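Local coordinates for protein uncharacterized ACR, COG1565 superfamily (Burkholderia thailandensis, PDB 4F3N) that is of unknown function but belongs to a methyltransferase superfamily and may symmetrically dimethylate protein arginines using S-adenosylmethionine, at residues 73-78 against 246-251. Residues are numbered along the deposited sequence; the frame is centred on the assembly and turned at random. Where two conformers were deposited one is given.
Sequences GGWIPF and VFADRP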
ATOM      1  N   GLY A  73      -5.091 -14.603  27.303  1.00 19.05           N
ATOM      2  CA  GLY A  73      -4.201 -14.437  28.457  1.00 19.26           C
ATOM      3  C   GLY A  73      -3.726 -13.019  28.703  1.00 18.68           C
ATOM      4  O   GLY A  73      -2.844 -12.784  29.561  1.00 19.49           O
ATOM      5  N   GLY A  74      -4.332 -12.056  27.988  1.00 16.31           N
ATOM      6  CA  GLY A  74      -4.138 -10.648  28.265  1.00 14.97           C
ATOM      7  C   GLY A  74      -3.289  -9.907  27.258  1.00 13.39           C
ATOM      8  O   GLY A  74      -3.001  -8.746  27.461  1.00 13.67           O
ATOM      9  N   TRP A  75      -2.900 -10.573  26.171  1.00 12.74           N
ATOM     10  CA  TRP A  75      -1.987  -9.968  25.189  1.00 11.57           C
ATOM     11  C   TRP A  75      -2.135 -10.565  23.827  1.00 11.32           C
ATOM     12  O   TRP A  75      -2.188 -11.813  23.678  1.00 12.00           O
ATOM     13  CB  TRP A  75      -0.561 -10.159  25.666  1.00 11.60           C
ATOM     14  CG  TRP A  75       0.557  -9.464  24.924  1.00 11.31           C
ATOM     15  CD1 TRP A  75       1.193  -8.290  25.272  1.00 11.37           C
ATOM     16  CD2 TRP A  75       1.248  -9.935  23.701  1.00 11.23           C
ATOM     17  NE1 TRP A  75       2.173  -7.965  24.350  1.00 11.31           N
ATOM     18  CE2 TRP A  75       2.259  -8.932  23.389  1.00 11.36           C
ATOM     19  CE3 TRP A  75       1.113 -11.039  22.857  1.00 11.74           C
ATOM     20  CZ2 TRP A  75       3.083  -9.035  22.293  1.00 11.25           C
ATOM     21  CZ3 TRP A  75       1.979 -11.153  21.771  1.00 11.42           C
ATOM     22  CH2 TRP A  75       2.946 -10.183  21.496  1.00 11.63           C
ATOM     23  N   ILE A  76      -2.180  -9.695  22.815  1.00 10.18           N
ATOM     24  CA  ILE A  76      -2.126 -10.123  21.422  1.00  9.87           C
ATOM     25  C   ILE A  76      -1.091  -9.297  20.650  1.00  9.50           C
ATOM     26  O   ILE A  76      -0.795  -8.131  21.011  1.00  9.26           O
ATOM     27  CB  ILE A  76      -3.494  -9.997  20.726  1.00  9.39           C
ATOM     28  CG1 ILE A  76      -3.985  -8.536  20.714  1.00  8.73           C
ATOM     29  CG2 ILE A  76      -4.478 -10.895  21.426  1.00  9.99           C
ATOM     30  CD1 ILE A  76      -5.228  -8.298  19.852  1.00  8.52           C
ATOM     31  N   PRO A  77      -0.509  -9.889  19.606  1.00  9.50           N
ATOM     32  CA  PRO A  77       0.401  -9.046  18.816  1.00  9.30           C
ATOM     33  C   PRO A  77      -0.337  -7.867  18.132  1.00  8.81           C
ATOM     34  O   PRO A  77      -1.543  -7.936  17.904  1.00  7.81           O
ATOM     35  CB  PRO A  77       1.003 -10.021  17.799  1.00  9.95           C
ATOM     36  CG  PRO A  77       0.097 -11.180  17.762  1.00 10.55           C
ATOM     37  CD  PRO A  77      -0.685 -11.245  19.031  1.00 10.22           C
ATOM     38  N   PHE A  78       0.389  -6.797  17.805  1.00  8.45           N
ATOM     39  CA  PHE A  78      -0.242  -5.647  17.183  1.00  8.43           C
ATOM     40  C   PHE A  78      -0.823  -5.999  15.815  1.00  8.47           C
ATOM     41  O   PHE A  78      -1.851  -5.428  15.398  1.00  8.36           O
ATOM     42  CB  PHE A  78       0.728  -4.483  17.054  1.00  8.42           C
ATOM     43  CG  PHE A  78       0.064  -3.227  16.610  1.00  8.02           C
ATOM     44  CD1 PHE A  78       0.222  -2.775  15.317  1.00  8.14           C
ATOM     45  CD2 PHE A  78      -0.804  -2.525  17.472  1.00  8.13           C
ATOM     46  CE1 PHE A  78      -0.420  -1.636  14.887  1.00  8.06           C
ATOM     47  CE2 PHE A  78      -1.473  -1.409  17.015  1.00  7.91           C
ATOM     48  CZ  PHE A  78      -1.286  -0.978  15.716  1.00  7.82           C
ATOM     49  N   VAL A 246      -3.930  -0.811  25.787  1.00 11.84           N
ATOM     50  CA  VAL A 246      -2.600  -0.282  26.127  0.60 11.57           C
ATOM     51  C   VAL A 246      -1.565  -1.076  25.339  1.00 11.40           C
ATOM     52  O   VAL A 246      -1.779  -2.268  25.118  1.00 10.94           O
ATOM     53  CB  VAL A 246      -2.316  -0.409  27.641  0.60 12.07           C
ATOM     54  CG1 VAL A 246      -2.193  -1.860  28.110  0.60 11.65           C
ATOM     55  CG2 VAL A 246      -1.062   0.360  28.007  0.60 11.82           C
ATOM     56  N   PHE A 247      -0.485  -0.434  24.873  1.00 10.97           N
ATOM     57  CA  PHE A 247       0.638  -1.227  24.364  1.00 10.66           C
ATOM     58  C   PHE A 247       1.309  -1.942  25.535  1.00 10.59           C
ATOM     59  O   PHE A 247       1.338  -1.414  26.649  1.00 10.37           O
ATOM     60  CB  PHE A 247       1.691  -0.345  23.685  1.00 10.64           C
ATOM     61  CG  PHE A 247       1.254   0.257  22.389  1.00 11.32           C
ATOM     62  CD1 PHE A 247       1.015  -0.548  21.272  1.00 11.81           C
ATOM     63  CD2 PHE A 247       1.150   1.619  22.271  1.00 11.77           C
ATOM     64  CE1 PHE A 247       0.653   0.036  20.065  1.00 12.15           C
ATOM     65  CE2 PHE A 247       0.818   2.210  21.071  1.00 12.74           C
ATOM     66  CZ  PHE A 247       0.566   1.413  19.978  1.00 12.74           C
ATOM     67  N   ALA A 248       1.873  -3.110  25.271  1.00 10.16           N
ATOM     68  CA  ALA A 248       2.549  -3.883  26.286  1.00 10.78           C
ATOM     69  C   ALA A 248       3.639  -4.644  25.647  1.00 11.32           C
ATOM     70  O   ALA A 248       3.412  -5.294  24.628  1.00 10.62           O
ATOM     71  CB  ALA A 248       1.596  -4.835  26.995  1.00 10.55           C
ATOM     72  N   ASP A 249       4.832  -4.584  26.240  1.00 12.03           N
ATOM     73  CA  ASP A 249       6.005  -5.209  25.639  1.00 13.27           C
ATOM     74  C   ASP A 249       6.271  -6.579  26.250  1.00 14.93           C
ATOM     75  O   ASP A 249       6.182  -6.722  27.463  1.00 15.16           O
ATOM     76  CB  ASP A 249       7.204  -4.295  25.829  1.00 13.55           C
ATOM     77  CG  ASP A 249       7.086  -3.014  25.062  1.00 14.05           C
ATOM     78  OD1 ASP A 249       6.444  -3.023  24.002  1.00 12.88           O
ATOM     79  OD2 ASP A 249       7.669  -2.002  25.509  1.00 14.26           O
ATOM     80  N   ARG A 250       6.557  -7.577  25.403  1.00 16.48           N
ATOM     81  CA  ARG A 250       6.769  -8.968  25.846  1.00 19.87           C
ATOM     82  C   ARG A 250       7.937  -9.580  25.100  1.00 20.64           C
ATOM     83  O   ARG A 250       8.117  -9.296  23.922  1.00 18.34           O
ATOM     84  CB  ARG A 250       5.530  -9.787  25.495  1.00 23.27           C
ATOM     85  CG  ARG A 250       5.183 -10.836  26.507  1.00 28.38           C
ATOM     86  CD  ARG A 250       3.758 -11.317  26.320  1.00 30.01           C
ATOM     87  NE  ARG A 250       3.681 -12.272  25.223  1.00 33.54           N
ATOM     88  CZ  ARG A 250       2.667 -13.119  25.032  1.00 34.68           C
ATOM     89  NH1 ARG A 250       2.691 -13.941  23.987  1.00 35.95           N
ATOM     90  NH2 ARG A 250       1.627 -13.147  25.869  1.00 35.41           N
ATOM     91  N   PRO A 251       8.717 -10.462  25.757  1.00 21.89           N
ATOM     92  CA  PRO A 251       9.735 -11.164  24.991  1.00 23.53           C
ATOM     93  C   PRO A 251       9.144 -11.960  23.838  1.00 24.29           C
ATOM     94  O   PRO A 251       7.996 -12.423  23.918  1.00 22.80           O
ATOM     95  CB  PRO A 251      10.375 -12.124  26.018  1.00 24.29           C
ATOM     96  CG  PRO A 251       9.997 -11.584  27.342  1.00 23.78           C
ATOM     97  CD  PRO A 251       8.746 -10.785  27.182  1.00 23.04           C
TER
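Arg250 lays its guanidinium flat on the indole of Trp75, the two planes only 16° apart. Arg250 CZ sits 3.4 Å from Trp75 CE3, above the rim of the six-membered ring; the guanidinium is stacked on the indole, with an off-centre cation-pi contact. Nearer the backbone, the methylene Arg250 CD rests over the five-membered ring in a CH-pi contact, 3.9 Å from its centroid. The bend at chi3 turns the arginine chain so that both groups lie on the same indole face.

One hydrogen bond joins the segments: Trp75 NE1 donates to Ala248 O at 3.0 Å and is nearly straight (165°). The oxygen lies close to the indole plane, whereas the N-H arrives from above the carbonyl plane. With CG anti to the backbone N, Trp75 reaches across strand 231-239, which pairs with both 76-77 and 245-250 in an antiparallel sheet; the contact lies at the surface, away from Thr113 and Asn214, which bind S-adenosyl-L-homocysteine.

Apolar packing completes the contact. Trp75 CD1 meets Ala248 CB at 3.9 Å. At the start of helix 78-87, Phe78 CD2 approaches Phe247 CE1 to 3.9 Å, the rings inclined at 47°, and Leu224 and Pro328 touch both phenylalanines.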